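Fumarate lyase (Mesorhizobium sp., PDB 3C8T) is a mostly helical member of the fumarate lyase superfamily, enzymes built as tetramers around bundles of long helices. Local coordinates at residues E128-A133 / G334-A339; G246-D251 / E340-G345; A121-R126 / E327-A332; A135-N140 / G344-F349. All coordinates share one frame; numbering follows the deposited sequence.

Interaction 1 of 4, residues E128-A133 / G334-A339; sequences ESVRKA and GILYQA
Val130 and Ala339 mark the closest approach of two helix segments that run side by side in the same direction, their CA atoms 6.7 Å apart. Most of the touching is done by one methyl group. Val130 turns its CB toward the other helix; CG1 lies anti to the backbone N (chi1 172°), which sets CG2 beside that nitrogen and sends it across the gap. There it meets Leu336 in two ways, at 3.9 Å from the Leu336 carbonyl O and 4.0 Å from its CD2 methyl. The two side chains cross at about a right angle, and of the leucine's two branches CD2 makes the contact. A turn further on, Ala339 CB lies 4.2 Å from the same Val130 CG2, a small neighbour that permits the close backbone spacing. These are two long helices of the bundle characteristic of the fumarate lyase fold, 104-140 and 315-344. Helix 229-255 packs here as well, with Val241 against Leu336 and Leu245 against Ala339. On a different side of segment 128-133, Arg131 turns back along its own helix to Glu128. Its NH1 sits 2.8 Å from both Glu128 OE1 and Glu128 OE2. The OE1 bond uses the syn lone pair and lies within 7° of the guanidinium plane, with an N-H...O angle of 153°. Arg131 NE makes a second salt bridge, to Asp172, tying this face to helix 160-185.

Interaction 2 of 4, residues G246-D251 / E340-G345; sequences GKLAMD and EFMLGG
Leu248 faces both Met342 and Leu343, giving one methyl to each, where helix 229-255 packs on the last turns of helix 315-344 in the long-helix bundle of the fumarate lyase fold. The two meetings differ in direction. Leu248 and Leu343 reach for each other tip to tip, CD2 of Leu248 ending 4.0 Å from CD1 of Leu343. Leu248 and Met342 instead slide past one another in opposite senses, and their methyls come closer: Leu248 CD1 is 3.6 Å from Met342 CE. Leu248 manages this double contact with CG wedged between the backbone N and the carbonyl carbon (chi1 66°), an uncommon choice for leucine in a helix. Met342 is extended as far as the sulfur and then bends at chi3 (80°), which turns CE toward the leucine. The backbones stay well apart, 9.7 Å between the CA atoms of Leu248 and Leu343, so side chains alone bridge the interface. Trp167 and Phe171 of helix 160-185 also pack on Leu248, while Ser285 and Cys286 of helix 284-306 lie against Met342. Polar groups of segment 246-251 serve the assembly: Asp251 OD1 accepts from Phe311 N of a second subunit, and Lys247 NZ bonds to His309 O there. Within the segment Lys247 NZ also sits 2.7 Å from Asp251 OD2, on the syn lone pair of that oxygen.

Interaction 3 of 4, residues A121-R126 / E327-A332; sequences ALISRR and EGFAVA
The Phe329 ring takes Ile123 obliquely: Ile123 CG1 comes in beside the CD1-CE1 bond and lies 3.9 Å from each of those two ring atoms, Phe329 CD1 and Phe329 CE1. The other flat groups are guanidiniums within segment 121-126, and both use the same methyl. Leu122 CD1 stands 3.1 Å above one face of the Arg125 guanidinium and 3.5 Å above one face of the Arg126 guanidinium, offset toward the rim each time. Arg126 is further fixed by partners at all three nitrogens, NE with Ser333 OG, NH1 with Glu340 OE2 and NH2 with Asp14 OD2, a dense set of bonds for a buried charge.

Across the contact, Ile123 is the main contributor. Its CG2 lies anti to the backbone N, which leaves CG1 beside that nitrogen (chi1 -66°) and directs the longer branch at the opposite helix. The isoleucine and phenylalanine side chains cross at about a right angle. Further out, Ile123 CD1 rests 4.4 Å from Ala332 C, touching backbone where the neighbouring residue is small. The CA atoms of Ile123 and Ala332 are 8.0 Å apart, and the two helix segments run in the same direction. All of this belongs to the long-helix bundle of the fumarate lyase fold. Helices 104-140 and 315-344 meet here with helix 229-255, whose Leu238 touches Ile123, Phe329 and Ala332, and with the short N-terminal helix 15-20, whose Met17 packs on both Ile123 and Phe329.

Interaction 4 of 4, residues A135-N140 / G344-F349; sequences AALARN and GGLQVF
Leu137 points from the last turns of helix 104-140 at Leu346 and Val348, and divides its two methyls between them. Its CD1 branch meets Leu346 CD2 at 4.1 Å, the side chains crossing at about a right angle. Its CD2 branch lies 4.2 Å from Val348 CG2, and this pair meets at a slant. CG lies beside the backbone N (chi1 -68°), and chi2 of 167° turns the fork so that one methyl goes to each partner. Leu346 follows directly on the chain's exit from helix 315-344: Gly345 is the first residue to leave helical backbone angles, and by Leu346 the chain is extended. Leu346 then puts CG anti to its own nitrogen (chi1 -165°) and extends CD2 to the helix. Here the chain passes through Gly345 and Leu346 into the short strand 347-348 of this helix-rich fumarate lyase fold. The strand pairs antiparallel with strand 263-264, with backbone hydrogen bonding between Gln347 and Ala264 and between Phe349 and Glu262. Along that strand the side chains alternate: Val348 has its CB toward the helix, whereas the CB of Gln347 points away, and its NE2 bonds to Glu265 O. Val348 contributes less than Leu346, through CG2 alone, its CG1 standing anti to the backbone N. Phe160, at the start of helix 160-185, packs against both Leu346 and Val348, and Ala164 one turn later touches Leu137.

How the interactions relate
Three of the contacts follow one another along helix 104-140, in the order interaction 3, interaction 1, interaction 4, and the partner segments advance with them from helix 315-344 into strand 347-348. Centres of interactions 3 and 1 are about 10 Å apart, those of 1 and 4 about 13 Å. Leu336 CD1 touches Ile123 CD1 at 4.0 Å, joining 1 to 3. Interaction 2 brings helix 229-255 against the C-terminal turns of helix 315-344, its centre about 8 Å from that of interaction 1. Ala133 CB lies 3.8 Å from Gly344 N, bringing 1 against 2, while Leu343 O lies 3.8 Å from Leu137 CD1, linking 2 to 4.

Interaction 1 of 4, residues E128-A133 / G334-A339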
loop_
_atom_site.group_PDB
_atom_site.type_symbol
_atom_site.label_atom_id
_atom_site.label_comp_id
_atom_site.label_asym_id
_atom_site.label_seq_id
_atom_site.Cartn_x
_atom_site.Cartn_y
_atom_site.Cartn_z
ATOM N N GLU A 128 0.047 -5.040 -27.650
ATOM C CA GLU A 128 0.456 -4.976 -29.063
ATOM C C GLU A 128 0.000 -3.694 -29.813
ATOM O O GLU A 128 0.799 -3.129 -30.550
ATOM C CB GLU A 128 0.040 -6.250 -29.820
ATOM C CG GLU A 128 0.641 -7.535 -29.189
ATOM C CD GLU A 128 2.185 -7.461 -29.000
ATOM O OE1 GLU A 128 2.682 -7.324 -27.858
ATOM O OE2 GLU A 128 2.901 -7.529 -30.018
ATOM N N SER A 129 -1.242 -3.229 -29.631
ATOM C CA SER A 129 -1.616 -1.913 -30.160
ATOM C C SER A 129 -0.799 -0.780 -29.570
ATOM O O SER A 129 -0.444 0.143 -30.297
ATOM C CB SER A 129 -3.096 -1.573 -29.940
ATOM O OG SER A 129 -3.901 -2.638 -30.350
ATOM N N VAL A 130 -0.551 -0.812 -28.255
ATOM C CA VAL A 130 0.306 0.207 -27.608
ATOM C C VAL A 130 1.692 0.272 -28.300
ATOM O O VAL A 130 2.136 1.364 -28.717
ATOM C CB VAL A 130 0.378 0.092 -26.026
ATOM C CG1 VAL A 130 1.444 1.046 -25.426
ATOM C CG2 VAL A 130 -0.961 0.454 -25.437
ATOM N N ARG A 131 2.339 -0.895 -28.437
ATOM C CA ARG A 131 3.648 -0.999 -29.098
ATOM C C ARG A 131 3.580 -0.454 -30.538
ATOM O O ARG A 131 4.456 0.320 -30.941
ATOM C CB ARG A 131 4.176 -2.441 -29.083
ATOM C CG ARG A 131 4.417 -2.971 -27.688
ATOM C CD ARG A 131 4.598 -4.477 -27.671
ATOM N NE ARG A 131 5.922 -4.846 -28.154
ATOM C CZ ARG A 131 6.233 -6.038 -28.668
ATOM N NH1 ARG A 131 5.298 -6.988 -28.779
ATOM N NH2 ARG A 131 7.485 -6.284 -29.066
ATOM N N LYS A 132 2.543 -0.827 -31.292
ATOM C CA LYS A 132 2.366 -0.284 -32.653
ATOM C C LYS A 132 2.291 1.245 -32.713
ATOM O O LYS A 132 2.993 1.874 -33.520
ATOM C CB LYS A 132 1.150 -0.897 -33.350
ATOM C CG LYS A 132 1.491 -2.185 -34.069
ATOM C CD LYS A 132 0.240 -2.937 -34.592
ATOM C CE LYS A 132 0.120 -4.353 -33.952
ATOM N NZ LYS A 132 -0.535 -5.326 -34.917
ATOM N N ALA A 133 1.444 1.853 -31.883
ATOM C CA ALA A 133 1.334 3.304 -31.890
ATOM C C ALA A 133 2.627 3.986 -31.411
ATOM O O ALA A 133 2.975 5.059 -31.895
ATOM C CB ALA A 133 0.111 3.760 -31.087
ATOM N N GLY A 334 -8.648 -1.016 -19.276
ATOM C CA GLY A 334 -9.196 0.292 -19.637
ATOM C C GLY A 334 -8.147 1.352 -19.834
ATOM O O GLY A 334 -8.233 2.147 -20.770
ATOM N N ILE A 335 -7.149 1.390 -18.958
ATOM C CA ILE A 335 -6.028 2.352 -19.145
ATOM C C ILE A 335 -5.108 1.995 -20.337
ATOM O O ILE A 335 -4.613 2.910 -21.035
ATOM C CB ILE A 335 -5.236 2.685 -17.807
ATOM C CG1 ILE A 335 -4.422 1.499 -17.303
ATOM C CG2 ILE A 335 -6.196 3.160 -16.717
ATOM C CD1 ILE A 335 -3.732 1.805 -16.008
ATOM N N LEU A 336 -4.894 0.694 -20.603
ATOM C CA LEU A 336 -4.276 0.316 -21.904
ATOM C C LEU A 336 -5.087 0.793 -23.082
ATOM O O LEU A 336 -4.514 1.264 -24.060
ATOM C CB LEU A 336 -4.023 -1.172 -22.069
ATOM C CG LEU A 336 -2.827 -1.725 -21.312
ATOM C CD1 LEU A 336 -3.144 -3.177 -21.005
ATOM C CD2 LEU A 336 -1.460 -1.526 -22.045
ATOM N N TYR A 337 -6.405 0.701 -22.997
ATOM C CA TYR A 337 -7.228 1.205 -24.099
ATOM C C TYR A 337 -7.121 2.742 -24.246
ATOM O O TYR A 337 -7.051 3.281 -25.369
ATOM C CB TYR A 337 -8.714 0.745 -24.050
ATOM C CG TYR A 337 -9.465 1.512 -25.110
ATOM C CD1 TYR A 337 -10.243 2.629 -24.768
ATOM C CD2 TYR A 337 -9.276 1.212 -26.483
ATOM C CE1 TYR A 337 -10.865 3.412 -25.762
ATOM C CE2 TYR A 337 -9.900 1.972 -27.478
ATOM C CZ TYR A 337 -10.681 3.068 -27.114
ATOM O OH TYR A 337 -11.272 3.841 -28.078
ATOM N N GLN A 338 -7.110 3.442 -23.120
ATOM C CA GLN A 338 -6.912 4.905 -23.129
ATOM C C GLN A 338 -5.574 5.271 -23.768
ATOM O O GLN A 338 -5.514 6.198 -24.561
ATOM C CB GLN A 338 -7.003 5.498 -21.722
ATOM C CG GLN A 338 -8.405 5.513 -21.145
ATOM C CD GLN A 338 -9.396 6.217 -22.076
ATOM O OE1 GLN A 338 -9.111 7.284 -22.591
ATOM N NE2 GLN A 338 -10.541 5.605 -22.301
ATOM N N ALA A 339 -4.524 4.504 -23.456
ATOM C CA ALA A 339 -3.186 4.705 -24.078
ATOM C C ALA A 339 -3.152 4.406 -25.579
ATOM O O ALA A 339 -2.559 5.187 -26.328
ATOM C CB ALA A 339 -2.129 3.928 -23.363
#

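Interaction 2 of 4, residues G246-D251 / E340-G345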
loop_
_atom_site.group_PDB
_atom_site.type_symbol
_atom_site.label_atom_id
_atom_site.label_comp_id
_atom_site.label_asym_id
_atom_site.label_seq_id
_atom_site.Cartn_x
_atom_site.Cartn_y
_atom_site.Cartn_z
ATOM N N GLY A 246 1.626 4.974 -16.597
ATOM C CA GLY A 246 1.770 6.184 -15.812
ATOM C C GLY A 246 2.939 7.099 -16.191
ATOM O O GLY A 246 2.793 8.303 -16.142
ATOM N N LYS A 247 4.106 6.524 -16.521
ATOM C CA LYS A 247 5.304 7.294 -16.863
ATOM C C LYS A 247 5.063 8.171 -18.100
ATOM O O LYS A 247 5.346 9.365 -18.087
ATOM C CB LYS A 247 6.502 6.342 -17.085
ATOM C CG LYS A 247 7.855 7.077 -17.306
ATOM C CD LYS A 247 8.156 7.346 -18.822
ATOM C CE LYS A 247 9.587 7.860 -19.078
ATOM N NZ LYS A 247 9.792 9.289 -18.718
ATOM N N LEU A 248 4.521 7.568 -19.168
ATOM C CA LEU A 248 4.255 8.293 -20.385
ATOM C C LEU A 248 3.104 9.253 -20.232
ATOM O O LEU A 248 3.096 10.291 -20.897
ATOM C CB LEU A 248 4.050 7.354 -21.569
ATOM C CG LEU A 248 2.911 6.363 -21.773
ATOM C CD1 LEU A 248 1.606 7.055 -22.199
ATOM C CD2 LEU A 248 3.379 5.381 -22.857
ATOM N N ALA A 249 2.176 8.952 -19.321
ATOM C CA ALA A 249 1.042 9.849 -19.036
ATOM C C ALA A 249 1.494 11.081 -18.299
ATOM O O ALA A 249 0.960 12.147 -18.531
ATOM C CB ALA A 249 -0.050 9.149 -18.248
ATOM N N MET A 250 2.463 10.920 -17.384
ATOM C CA MET A 250 3.097 12.039 -16.719
ATOM C C MET A 250 3.734 12.939 -17.764
ATOM O O MET A 250 3.555 14.166 -17.717
ATOM C CB MET A 250 4.181 11.599 -15.716
ATOM C CG MET A 250 3.678 11.478 -14.273
ATOM S SD MET A 250 2.809 12.940 -13.555
ATOM C CE MET A 250 4.162 13.883 -12.876
ATOM N N ASP A 251 4.506 12.322 -18.669
ATOM C CA ASP A 251 5.274 13.077 -19.646
ATOM C C ASP A 251 4.325 13.869 -20.541
ATOM O O ASP A 251 4.474 15.054 -20.691
ATOM C CB ASP A 251 6.181 12.153 -20.491
ATOM C CG ASP A 251 7.322 11.557 -19.696
ATOM O OD1 ASP A 251 7.438 11.866 -18.496
ATOM O OD2 ASP A 251 8.126 10.782 -20.261
ATOM N N GLU A 340 -3.763 3.295 -26.008
ATOM C CA GLU A 340 -3.946 2.982 -27.458
ATOM C C GLU A 340 -4.551 4.195 -28.219
ATOM O O GLU A 340 -4.082 4.595 -29.261
ATOM C CB GLU A 340 -4.927 1.802 -27.691
ATOM C CG GLU A 340 -4.464 0.388 -27.406
ATOM C CD GLU A 340 -5.597 -0.632 -27.621
ATOM O OE1 GLU A 340 -5.884 -0.965 -28.798
ATOM O OE2 GLU A 340 -6.197 -1.113 -26.628
ATOM N N PHE A 341 -5.634 4.724 -27.673
ATOM C CA PHE A 341 -6.361 5.814 -28.269
ATOM C C PHE A 341 -5.538 7.100 -28.307
ATOM O O PHE A 341 -5.443 7.739 -29.348
ATOM C CB PHE A 341 -7.644 6.041 -27.472
ATOM C CG PHE A 341 -8.416 7.247 -27.909
ATOM C CD1 PHE A 341 -9.203 7.197 -29.069
ATOM C CD2 PHE A 341 -8.383 8.411 -27.165
ATOM C CE1 PHE A 341 -9.920 8.321 -29.496
ATOM C CE2 PHE A 341 -9.100 9.537 -27.584
ATOM C CZ PHE A 341 -9.866 9.489 -28.758
ATOM N N MET A 342 -4.935 7.456 -27.168
ATOM C CA MET A 342 -4.194 8.688 -27.019
ATOM C C MET A 342 -2.946 8.699 -27.889
ATOM O O MET A 342 -2.686 9.688 -28.577
ATOM C CB MET A 342 -3.869 8.975 -25.545
ATOM C CG MET A 342 -2.800 10.090 -25.279
ATOM S SD MET A 342 -2.513 10.321 -23.518
ATOM C CE MET A 342 -1.381 8.935 -23.123
ATOM N N LEU A 343 -2.190 7.612 -27.848
ATOM C CA LEU A 343 -0.925 7.483 -28.571
ATOM C C LEU A 343 -1.155 7.281 -30.054
ATOM O O LEU A 343 -0.339 7.721 -30.889
ATOM C CB LEU A 343 -0.094 6.306 -28.019
ATOM C CG LEU A 343 0.450 6.513 -26.607
ATOM C CD1 LEU A 343 0.936 5.177 -25.990
ATOM C CD2 LEU A 343 1.558 7.614 -26.592
ATOM N N GLY A 344 -2.255 6.606 -30.381
ATOM C CA GLY A 344 -2.623 6.399 -31.756
ATOM C C GLY A 344 -2.919 7.720 -32.447
ATOM O O GLY A 344 -2.517 7.905 -33.608
ATOM N N GLY A 345 -3.613 8.635 -31.765
ATOM C CA GLY A 345 -3.932 9.952 -32.324
ATOM C C GLY A 345 -3.175 11.129 -31.720
ATOM O O GLY A 345 -3.598 12.283 -31.879
#

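Interaction 3 of 4, residues A121-R126 / E327-A332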
loop_
_atom_site.group_PDB
_atom_site.type_symbol
_atom_site.label_atom_id
_atom_site.label_comp_id
_atom_site.label_asym_id
_atom_site.label_seq_id
_atom_site.Cartn_x
_atom_site.Cartn_y
_atom_site.Cartn_z
ATOM N N ALA A 121 -5.482 -12.661 -23.132
ATOM C CA ALA A 121 -5.474 -12.461 -24.598
ATOM C C ALA A 121 -5.866 -11.037 -24.944
ATOM O O ALA A 121 -5.302 -10.437 -25.876
ATOM C CB ALA A 121 -6.378 -13.497 -25.354
ATOM N N LEU A 122 -6.800 -10.484 -24.178
ATOM C CA LEU A 122 -7.206 -9.102 -24.367
ATOM C C LEU A 122 -6.103 -8.122 -23.914
ATOM O O LEU A 122 -5.825 -7.129 -24.596
ATOM C CB LEU A 122 -8.545 -8.841 -23.652
ATOM C CG LEU A 122 -9.047 -7.398 -23.644
ATOM C CD1 LEU A 122 -9.092 -6.797 -25.106
ATOM C CD2 LEU A 122 -10.443 -7.359 -22.972
ATOM N N ILE A 123 -5.477 -8.389 -22.770
ATOM C CA ILE A 123 -4.303 -7.611 -22.354
ATOM C C ILE A 123 -3.183 -7.645 -23.415
ATOM O O ILE A 123 -2.624 -6.615 -23.768
ATOM C CB ILE A 123 -3.743 -8.106 -20.984
ATOM C CG1 ILE A 123 -4.749 -7.834 -19.853
ATOM C CG2 ILE A 123 -2.374 -7.493 -20.706
ATOM C CD1 ILE A 123 -5.113 -6.354 -19.621
ATOM N N SER A 124 -2.868 -8.830 -23.926
ATOM C CA SER A 124 -1.824 -8.961 -24.927
ATOM C C SER A 124 -2.118 -8.122 -26.184
ATOM O O SER A 124 -1.235 -7.438 -26.718
ATOM C CB SER A 124 -1.640 -10.444 -25.268
ATOM O OG SER A 124 -0.747 -10.594 -26.349
ATOM N N ARG A 125 -3.370 -8.185 -26.644
ATOM C CA ARG A 125 -3.885 -7.430 -27.777
ATOM C C ARG A 125 -3.705 -5.903 -27.545
ATOM O O ARG A 125 -3.300 -5.166 -28.435
ATOM C CB ARG A 125 -5.378 -7.775 -27.854
ATOM C CG ARG A 125 -5.984 -7.859 -29.163
ATOM C CD ARG A 125 -7.009 -6.743 -29.304
ATOM N NE ARG A 125 -8.344 -6.953 -28.727
ATOM C CZ ARG A 125 -9.135 -5.915 -28.448
ATOM N NH1 ARG A 125 -8.694 -4.691 -28.703
ATOM N NH2 ARG A 125 -10.357 -6.067 -27.961
ATOM N N ARG A 126 -4.004 -5.426 -26.345
ATOM C CA ARG A 126 -3.863 -3.997 -26.056
ATOM C C ARG A 126 -2.378 -3.577 -25.948
ATOM O O ARG A 126 -1.982 -2.489 -26.403
ATOM C CB ARG A 126 -4.652 -3.599 -24.810
ATOM C CG ARG A 126 -6.102 -4.055 -24.799
ATOM C CD ARG A 126 -6.903 -2.980 -24.128
ATOM N NE ARG A 126 -8.326 -3.253 -24.050
ATOM C CZ ARG A 126 -9.217 -2.928 -24.988
ATOM N NH1 ARG A 126 -8.838 -2.352 -26.113
ATOM N NH2 ARG A 126 -10.487 -3.232 -24.802
ATOM N N GLU A 327 -11.068 -6.818 -10.980
ATOM C CA GLU A 327 -10.897 -5.369 -11.071
ATOM C C GLU A 327 -9.493 -4.966 -11.549
ATOM O O GLU A 327 -9.359 -4.044 -12.324
ATOM C CB GLU A 327 -11.231 -4.708 -9.729
ATOM C CG GLU A 327 -12.687 -4.895 -9.320
ATOM C CD GLU A 327 -12.970 -4.381 -7.899
ATOM O OE1 GLU A 327 -12.390 -3.326 -7.510
ATOM O OE2 GLU A 327 -13.788 -5.017 -7.175
ATOM N N GLY A 328 -8.443 -5.647 -11.088
ATOM C CA GLY A 328 -7.081 -5.430 -11.659
ATOM C C GLY A 328 -7.136 -5.548 -13.177
ATOM O O GLY A 328 -6.567 -4.706 -13.886
ATOM N N PHE A 329 -7.845 -6.572 -13.680
ATOM C CA PHE A 329 -7.974 -6.805 -15.131
ATOM C C PHE A 329 -8.766 -5.736 -15.856
ATOM O O PHE A 329 -8.352 -5.290 -16.910
ATOM C CB PHE A 329 -8.564 -8.200 -15.464
ATOM C CG PHE A 329 -7.507 -9.282 -15.695
ATOM C CD1 PHE A 329 -6.872 -9.416 -16.934
ATOM C CD2 PHE A 329 -7.144 -10.156 -14.668
ATOM C CE1 PHE A 329 -5.910 -10.423 -17.155
ATOM C CE2 PHE A 329 -6.155 -11.135 -14.859
ATOM C CZ PHE A 329 -5.549 -11.284 -16.109
ATOM N N ALA A 330 -9.910 -5.360 -15.296
ATOM C CA ALA A 330 -10.784 -4.373 -15.884
ATOM C C ALA A 330 -10.113 -3.005 -16.005
ATOM O O ALA A 330 -10.172 -2.362 -17.069
ATOM C CB ALA A 330 -12.069 -4.257 -15.054
ATOM N N VAL A 331 -9.515 -2.545 -14.905
ATOM C CA VAL A 331 -8.822 -1.258 -14.864
ATOM C C VAL A 331 -7.542 -1.275 -15.731
ATOM O O VAL A 331 -7.303 -0.346 -16.512
ATOM C CB VAL A 331 -8.474 -0.871 -13.419
ATOM C CG1 VAL A 331 -7.623 0.423 -13.404
ATOM C CG2 VAL A 331 -9.749 -0.732 -12.564
ATOM N N ALA A 332 -6.726 -2.323 -15.626
ATOM C CA ALA A 332 -5.541 -2.337 -16.478
ATOM C C ALA A 332 -5.871 -2.340 -17.977
ATOM O O ALA A 332 -5.187 -1.711 -18.765
ATOM C CB ALA A 332 -4.590 -3.517 -16.118
#

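Interaction 4 of 4, residues A135-N140 / G344-F349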
loop_
_atom_site.group_PDB
_atom_site.type_symbol
_atom_site.label_atom_id
_atom_site.label_comp_id
_atom_site.label_asym_id
_atom_site.label_seq_id
_atom_site.Cartn_x
_atom_site.Cartn_y
_atom_site.Cartn_z
ATOM N N ALA A 135 5.785 2.630 -31.821
ATOM C CA ALA A 135 6.718 2.478 -32.933
ATOM C C ALA A 135 6.454 3.535 -34.049
ATOM O O ALA A 135 7.383 4.111 -34.613
ATOM C CB ALA A 135 6.686 1.065 -33.466
ATOM N N ALA A 136 5.199 3.832 -34.334
ATOM C CA ALA A 136 4.897 4.869 -35.328
ATOM C C ALA A 136 5.436 6.213 -34.862
ATOM O O ALA A 136 6.082 6.922 -35.632
ATOM C CB ALA A 136 3.385 4.945 -35.636
ATOM N N LEU A 137 5.185 6.563 -33.609
ATOM C CA LEU A 137 5.662 7.843 -33.070
ATOM C C LEU A 137 7.183 7.900 -33.085
ATOM O O LEU A 137 7.758 8.896 -33.469
ATOM C CB LEU A 137 5.159 8.096 -31.648
ATOM C CG LEU A 137 3.654 8.347 -31.458
ATOM C CD1 LEU A 137 3.306 8.246 -29.973
ATOM C CD2 LEU A 137 3.245 9.719 -31.989
ATOM N N ALA A 138 7.818 6.818 -32.661
ATOM C CA ALA A 138 9.263 6.740 -32.628
ATOM C C ALA A 138 9.852 6.948 -34.031
ATOM O O ALA A 138 10.836 7.673 -34.204
ATOM C CB ALA A 138 9.685 5.406 -32.084
ATOM N N ARG A 139 9.242 6.281 -35.021
ATOM C CA ARG A 139 9.714 6.318 -36.407
ATOM C C ARG A 139 9.489 7.721 -36.986
ATOM O O ARG A 139 10.458 8.388 -37.378
ATOM C CB ARG A 139 8.995 5.250 -37.230
ATOM C CG ARG A 139 9.521 5.046 -38.611
ATOM C CD ARG A 139 8.680 3.903 -39.327
ATOM N NE ARG A 139 7.323 3.609 -38.786
ATOM C CZ ARG A 139 6.960 2.469 -38.173
ATOM N NH1 ARG A 139 7.844 1.494 -37.967
ATOM N NH2 ARG A 139 5.706 2.305 -37.766
ATOM N N ASN A 140 8.241 8.187 -37.000
ATOM C CA ASN A 140 7.946 9.508 -37.593
ATOM C C ASN A 140 8.684 10.690 -36.941
ATOM O O ASN A 140 9.011 11.658 -37.619
ATOM C CB ASN A 140 6.446 9.799 -37.596
ATOM C CG ASN A 140 5.627 8.735 -38.349
ATOM O OD1 ASN A 140 6.156 7.983 -39.189
ATOM N ND2 ASN A 140 4.329 8.670 -38.037
ATOM N N GLY A 344 -2.255 6.606 -30.381
ATOM C CA GLY A 344 -2.623 6.399 -31.756
ATOM C C GLY A 344 -2.919 7.720 -32.447
ATOM O O GLY A 344 -2.517 7.905 -33.608
ATOM N N GLY A 345 -3.613 8.635 -31.765
ATOM C CA GLY A 345 -3.932 9.952 -32.324
ATOM C C GLY A 345 -3.175 11.129 -31.720
ATOM O O GLY A 345 -3.598 12.283 -31.879
ATOM N N LEU A 346 -2.047 10.871 -31.042
ATOM C CA LEU A 346 -1.293 11.971 -30.387
ATOM C C LEU A 346 -0.959 13.131 -31.376
ATOM O O LEU A 346 -0.457 12.865 -32.467
ATOM C CB LEU A 346 -0.013 11.418 -29.732
ATOM C CG LEU A 346 0.678 12.336 -28.727
ATOM C CD1 LEU A 346 -0.245 12.511 -27.506
ATOM C CD2 LEU A 346 2.078 11.825 -28.372
ATOM N N GLN A 347 -1.267 14.391 -31.013
ATOM C CA GLN A 347 -0.874 15.534 -31.823
ATOM C C GLN A 347 0.511 15.972 -31.315
ATOM O O GLN A 347 0.680 16.259 -30.140
ATOM C CB GLN A 347 -1.884 16.678 -31.704
ATOM C CG GLN A 347 -3.372 16.292 -31.994
ATOM C CD GLN A 347 -4.366 17.388 -31.553
ATOM O OE1 GLN A 347 -4.367 18.518 -32.106
ATOM N NE2 GLN A 347 -5.200 17.080 -30.542
ATOM N N VAL A 348 1.494 16.010 -32.190
ATOM C CA VAL A 348 2.871 16.354 -31.824
ATOM C C VAL A 348 3.132 17.671 -32.510
ATOM O O VAL A 348 2.738 17.796 -33.685
ATOM C CB VAL A 348 3.866 15.283 -32.357
ATOM C CG1 VAL A 348 5.323 15.687 -32.112
ATOM C CG2 VAL A 348 3.569 13.889 -31.753
ATOM N N PHE A 349 3.730 18.651 -31.798
ATOM C CA PHE A 349 3.943 20.024 -32.332
ATOM C C PHE A 349 5.403 20.432 -32.469
ATOM O O PHE A 349 5.997 21.002 -31.565
ATOM C CB PHE A 349 3.174 21.060 -31.526
ATOM C CG PHE A 349 1.716 20.743 -31.410
ATOM C CD1 PHE A 349 0.955 20.488 -32.565
ATOM C CD2 PHE A 349 1.100 20.663 -30.158
ATOM C CE1 PHE A 349 -0.423 20.171 -32.444
ATOM C CE2 PHE A 349 -0.262 20.344 -30.039
ATOM C CZ PHE A 349 -1.021 20.101 -31.189
#